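PDB 2Q88: putative ABC transporter amino acid-binding protein from Sinorhizobium meliloti, which binds the compatible solutes ectoine and hydroxyectoine, probably as the substrate-binding component of an ABC transporter serving osmoprotection. Local coordinates for residues Ala15-Ala20 / Val54-Ser59; Pro24-Gly29 / Ala37-Ala42. All blocks are in the same frame, centred on the assembly; numbering follows the deposited sequence.

Interaction 1: residues Ala15-Ala20 / Val54-Ser59. With CD (cadmium ion), chain E.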
loop_
_atom_site.group_PDB
_atom_site.type_symbol
_atom_site.label_atom_id
_atom_site.label_comp_id
_atom_site.label_asym_id
_atom_site.label_seq_id
_atom_site.Cartn_x
_atom_site.Cartn_y
_atom_site.Cartn_z
ATOM N N ALA A 15 -17.277 4.586 8.416
ATOM C CA ALA A 15 -16.682 3.322 7.995
ATOM C C ALA A 15 -15.378 3.117 8.748
ATOM O O ALA A 15 -14.632 4.068 8.975
ATOM C CB ALA A 15 -16.405 3.341 6.480
ATOM N N ARG A 16 -15.108 1.879 9.141
ATOM C CA ARG A 16 -13.823 1.524 9.738
ATOM C C ARG A 16 -12.869 1.116 8.624
ATOM O O ARG A 16 -13.178 0.213 7.843
ATOM C CB ARG A 16 -13.967 0.363 10.715
ATOM C CG ARG A 16 -14.871 0.640 11.894
ATOM C CD ARG A 16 -15.138 -0.590 12.725
ATOM N NE ARG A 16 -16.066 -0.302 13.810
ATOM C CZ ARG A 16 -15.699 0.143 14.998
ATOM N NH1 ARG A 16 -14.409 0.353 15.263
ATOM N NH2 ARG A 16 -16.621 0.382 15.931
ATOM N N ILE A 17 -11.719 1.774 8.557
ATOM C CA ILE A 17 -10.733 1.490 7.503
ATOM C C ILE A 17 -9.414 1.008 8.110
ATOM O O ILE A 17 -9.051 1.397 9.217
ATOM C CB ILE A 17 -10.527 2.721 6.556
ATOM C CG1 ILE A 17 -9.957 3.934 7.315
ATOM C CG2 ILE A 17 -11.847 3.065 5.812
ATOM C CD1 ILE A 17 -9.655 5.188 6.462
ATOM N N ALA A 18 -8.698 0.161 7.381
ATOM C CA ALA A 18 -7.409 -0.323 7.842
ATOM C C ALA A 18 -6.322 0.403 7.067
ATOM O O ALA A 18 -6.402 0.491 5.839
ATOM C CB ALA A 18 -7.308 -1.821 7.647
ATOM N N ILE A 19 -5.333 0.936 7.797
ATOM C CA ILE A 19 -4.176 1.639 7.223
ATOM C C ILE A 19 -2.872 1.158 7.877
ATOM O O ILE A 19 -2.913 0.440 8.870
ATOM C CB ILE A 19 -4.306 3.168 7.418
ATOM C CG1 ILE A 19 -4.184 3.548 8.902
ATOM C CG2 ILE A 19 -5.609 3.689 6.813
ATOM C CD1 ILE A 19 -3.861 5.027 9.120
ATOM N N ALA A 20 -1.718 1.563 7.337
ATOM C CA ALA A 20 -0.433 1.143 7.909
ATOM C C ALA A 20 0.463 2.273 8.405
ATOM O O ALA A 20 1.469 2.000 9.064
ATOM C CB ALA A 20 0.334 0.272 6.927
ATOM N N VAL A 54 -14.553 8.537 8.360
ATOM C CA VAL A 54 -13.822 7.272 8.369
ATOM C C VAL A 54 -13.096 7.165 9.708
ATOM O O VAL A 54 -12.676 8.178 10.276
ATOM C CB VAL A 54 -12.845 7.105 7.157
ATOM C CG1 VAL A 54 -13.624 6.907 5.854
ATOM C CG2 VAL A 54 -11.869 8.290 7.024
ATOM N N VAL A 55 -13.012 5.952 10.240
ATOM C CA VAL A 55 -12.323 5.693 11.501
ATOM C C VAL A 55 -11.193 4.709 11.192
ATOM O O VAL A 55 -11.454 3.566 10.815
ATOM C CB VAL A 55 -13.306 5.153 12.578
ATOM C CG1 VAL A 55 -12.562 4.598 13.794
ATOM C CG2 VAL A 55 -14.277 6.262 13.023
ATOM N N ALA A 56 -9.946 5.167 11.312
ATOM C CA ALA A 56 -8.790 4.366 10.889
ATOM C C ALA A 56 -8.117 3.571 12.008
ATOM O O ALA A 56 -7.913 4.078 13.123
ATOM C CB ALA A 56 -7.774 5.228 10.168
ATOM N N SER A 57 -7.796 2.317 11.695
ATOM C CA SER A 57 -7.032 1.423 12.566
ATOM C C SER A 57 -5.685 1.146 11.886
ATOM O O SER A 57 -5.664 0.825 10.698
ATOM C CB SER A 57 -7.778 0.092 12.738
ATOM O OG SER A 57 -8.938 0.202 13.580
ATOM N N ILE A 58 -4.582 1.273 12.629
ATOM C CA ILE A 58 -3.238 0.944 12.116
ATOM C C ILE A 58 -2.883 -0.508 12.419
ATOM O O ILE A 58 -3.096 -0.982 13.527
ATOM C CB ILE A 58 -2.160 1.874 12.733
ATOM C CG1 ILE A 58 -2.295 3.292 12.184
ATOM C CG2 ILE A 58 -0.742 1.340 12.464
ATOM C CD1 ILE A 58 -1.405 4.288 12.919
ATOM N N SER A 59 -2.334 -1.193 11.422
ATOM C CA SER A 59 -1.791 -2.522 11.602
ATOM C C SER A 59 -0.681 -2.725 10.577
ATOM O O SER A 59 -0.518 -1.918 9.659
ATOM C CB SER A 59 -2.885 -3.584 11.438
ATOM O OG SER A 59 -3.117 -3.898 10.074
HETATM CD CD CD E . -9.880 -1.947 14.584
HETATM O O HOH W 1 -11.821 -0.646 14.863
#
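Ala-15 O accepts the N-H of Val-55 at 2.8 Å in the parallel pairing of the two strands. At Arg-16 the extended side chain stands on the same face as Ser-57. Its NH1 makes a weak hydrogen bond to a water that binds a cadmium ion. Ser-57 OG and His-73 also bind this cadmium.

Ile-17 N and O bond to Val-55 O and Ser-57 N, both at 2.9 Å. On the face toward helix 37-48, Ile-17 CG1 lies 3.8 Å from Ala-56 CB. It stands between the backbone N and the carbonyl carbon (chi1 63°), which sends CD1 across to Val-54 CB, also at 3.8 Å. Replacing Ile-17 by an alanine would probably open a gap beside Val-54 and Ala-56.

Ala-18 shares the cadmium face with Ser-57. Ile-19 repeats the ladder, with N on Ser-57 O and O on Ser-59 N. Its CG1 meets Ile-58 CG1 at 3.8 Å. At Ala-20, just past the strand, CB touches Ser-59 O.

Strand 14-19 sits between strands 53-58 and 75-76, in the 2-1-3 order of this binding-protein fold. Chemically, a backbone ladder holds the pair, with an apolar face on one side and a mixed face on the other, where Arg-16 and Ser-57 supply the polar groups and Ser-57 binds cadmium.

Interaction 2: residues Pro24-Gly29 / Ala37-Ala42; sequences PFTAVG and AAPDVA. With 4CS ((4S)-2-methyl-1,4,5,6-tetrahydropyrimidine-4-carboxylic acid), chain F.
Pro-24 and Phe-25 turn their carbonyl groups to the start of helix 37-48, and the tight part of the contact lies there. Pro-24 O accepts the N-H of Ala-37 at 3.0 Å in a nearly straight bond, 174° at the hydrogen. Phe-25 O takes the N-H of Ala-38, also at 3.0 Å, and this donor lies in the carbonyl plane. The ring of Pro-39 closes in on the same oxygen, with CD 3.2 Å from Phe-25 O. Thr-26 then lays its methyl CG2 against CD and CG of Pro-39, 3.9 Å from each. The two side chains cross at about a right angle. Thr-26 OG1 is used otherwise, in a hydrogen bond with Glu-22 N.

The side chain of Phe-25 leaves in another direction. CB points away from the helix, and with CG anti to the carbonyl carbon (chi1 -65°) a ring face meets the ligand in the ectoine pocket. The ligand methyl CAA sits 3.4 Å above the ring plane, over its centre, as in a CH-pi contact. Phe-240 meets the Phe-25 ring edge-to-face.

The loose side begins at Ala-27. Here the chain parts from the helix and pairs with Ser-35, and the residues from Ala-27 to Gly-29 are partly exposed. Asp-40 is also partly exposed, and its OD2 is hydrogen-bonded to Tyr-238 OH.

The chemistry divides within one short turn. Two backbone oxygens satisfy first-turn N-H groups of the helix, where the helix dipole would probably favour them. Pro-39 has no N-H to give, and its CD packs against the oxygen that Ala-38 already uses. The bond from Ala-38 holds the Phe-25 backbone, which probably helps to set the ring against the ligand methyl.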
loop_
_atom_site.group_PDB
_atom_site.type_symbol
_atom_site.label_atom_id
_atom_site.label_comp_id
_atom_site.label_asym_id
_atom_site.label_seq_id
_atom_site.Cartn_x
_atom_site.Cartn_y
_atom_site.Cartn_z
ATOM N N PRO A 24 3.523 8.390 1.183
ATOM C CA PRO A 24 2.269 9.147 1.063
ATOM C C PRO A 24 0.989 8.331 0.828
ATOM O O PRO A 24 -0.039 8.916 0.458
ATOM C CB PRO A 24 2.530 9.994 -0.181
ATOM C CG PRO A 24 3.336 9.078 -1.067
ATOM C CD PRO A 24 4.209 8.275 -0.115
ATOM N N PHE A 25 1.037 7.017 1.037
ATOM C CA PHE A 25 -0.157 6.179 0.938
ATOM C C PHE A 25 -1.132 6.446 2.091
ATOM O O PHE A 25 -2.330 6.607 1.861
ATOM C CB PHE A 25 0.218 4.703 0.912
ATOM C CG PHE A 25 0.998 4.296 -0.311
ATOM C CD1 PHE A 25 2.374 4.463 -0.361
ATOM C CD2 PHE A 25 0.351 3.725 -1.406
ATOM C CE1 PHE A 25 3.110 4.073 -1.499
ATOM C CE2 PHE A 25 1.074 3.325 -2.540
ATOM C CZ PHE A 25 2.453 3.501 -2.582
ATOM N N THR A 26 -0.608 6.482 3.318
ATOM C CA THR A 26 -1.407 6.725 4.533
ATOM C C THR A 26 -0.534 7.502 5.491
ATOM O O THR A 26 0.687 7.345 5.493
ATOM C CB THR A 26 -1.828 5.411 5.235
ATOM O OG1 THR A 26 -0.665 4.623 5.502
ATOM C CG2 THR A 26 -2.695 4.513 4.329
ATOM N N ALA A 27 -1.148 8.338 6.319
ATOM C CA ALA A 27 -0.399 9.133 7.286
ATOM C C ALA A 27 -1.350 9.484 8.414
ATOM O O ALA A 27 -2.552 9.549 8.196
ATOM C CB ALA A 27 0.132 10.405 6.640
ATOM N N VAL A 28 -0.813 9.697 9.609
ATOM C CA VAL A 28 -1.623 10.153 10.737
ATOM C C VAL A 28 -1.005 11.423 11.324
ATOM O O VAL A 28 0.173 11.447 11.667
ATOM C CB VAL A 28 -1.773 9.062 11.824
ATOM C CG1 VAL A 28 -2.693 9.540 12.960
ATOM C CG2 VAL A 28 -2.307 7.754 11.204
ATOM N N GLY A 29 -1.806 12.478 11.424
ATOM C CA GLY A 29 -1.338 13.726 12.028
ATOM C C GLY A 29 -1.232 13.607 13.539
ATOM O O GLY A 29 -1.722 12.638 14.135
ATOM N N ALA A 37 -2.953 9.546 0.509
ATOM C CA ALA A 37 -3.754 9.429 -0.699
ATOM C C ALA A 37 -4.891 8.425 -0.602
ATOM O O ALA A 37 -5.988 8.677 -1.095
ATOM C CB ALA A 37 -2.866 9.118 -1.897
ATOM N N ALA A 38 -4.638 7.289 0.037
ATOM C CA ALA A 38 -5.646 6.242 0.093
ATOM C C ALA A 38 -6.828 6.614 1.013
ATOM O O ALA A 38 -7.978 6.528 0.566
ATOM C CB ALA A 38 -5.020 4.897 0.462
ATOM N N PRO A 39 -6.569 7.053 2.252
ATOM C CA PRO A 39 -7.641 7.563 3.116
ATOM C C PRO A 39 -8.328 8.831 2.592
ATOM O O PRO A 39 -9.513 9.019 2.851
ATOM C CB PRO A 39 -6.922 7.855 4.429
ATOM C CG PRO A 39 -5.709 6.967 4.379
ATOM C CD PRO A 39 -5.267 7.076 2.952
ATOM N N ASP A 40 -7.611 9.687 1.865
ATOM C CA ASP A 40 -8.241 10.901 1.317
ATOM C C ASP A 40 -9.278 10.555 0.244
ATOM O O ASP A 40 -10.380 11.106 0.227
ATOM C CB ASP A 40 -7.208 11.882 0.750
ATOM C CG ASP A 40 -6.590 12.804 1.814
ATOM O OD1 ASP A 40 -6.807 12.628 3.036
ATOM O OD2 ASP A 40 -5.839 13.751 1.506
ATOM N N VAL A 41 -8.922 9.648 -0.659
ATOM C CA VAL A 41 -9.850 9.162 -1.676
ATOM C C VAL A 41 -11.051 8.454 -1.024
ATOM O O VAL A 41 -12.207 8.699 -1.393
ATOM C CB VAL A 41 -9.132 8.233 -2.683
ATOM C CG1 VAL A 41 -10.135 7.439 -3.533
ATOM C CG2 VAL A 41 -8.225 9.039 -3.582
ATOM N N ALA A 42 -10.757 7.584 -0.055
ATOM C CA ALA A 42 -11.766 6.785 0.613
ATOM C C ALA A 42 -12.714 7.670 1.404
ATOM O O ALA A 42 -13.923 7.445 1.397
ATOM C CB ALA A 42 -11.111 5.756 1.530
HETATM O O 4CS F . 1.992 -5.219 0.217
HETATM C C 4CS F . 1.668 -4.097 -0.172
HETATM O OXT 4CS F . 0.554 -3.915 -0.677
HETATM C CA 4CS F . 2.651 -2.938 -0.058
HETATM C CB 4CS F . 3.444 -2.952 1.235
HETATM C CAD 4CS F . 4.435 -1.784 1.243
HETATM N NAG 4CS F . 3.701 -0.510 1.028
HETATM C CAI 4CS F . 2.497 -0.475 0.308
HETATM C CAA 4CS F . 1.746 0.853 0.111
HETATM N N 4CS F . 1.944 -1.653 -0.212
#

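Interaction 2 is the fully buried contact, whereas interaction 1 runs from a buried interior to an exposed edge strand. Both belong to the same part of the fold, and helix 37-48 leads into strand 53-58. They meet directly: Ile-19 packs on Thr-26 and Pro-39, and Val-28 touches Ile-19 and Ile-58. Their chemistry differs with place. Residues 15-20 and 54-59 are joined by a regular strand ladder that carries a metal site on one face. Residues 24-29 and 37-42 share two hydrogen bonds at a helix start and place an aromatic ring on ectoine. Side chains of the sheet, chiefly Ile-19, pack against the loop that carries the pocket residue Phe-25.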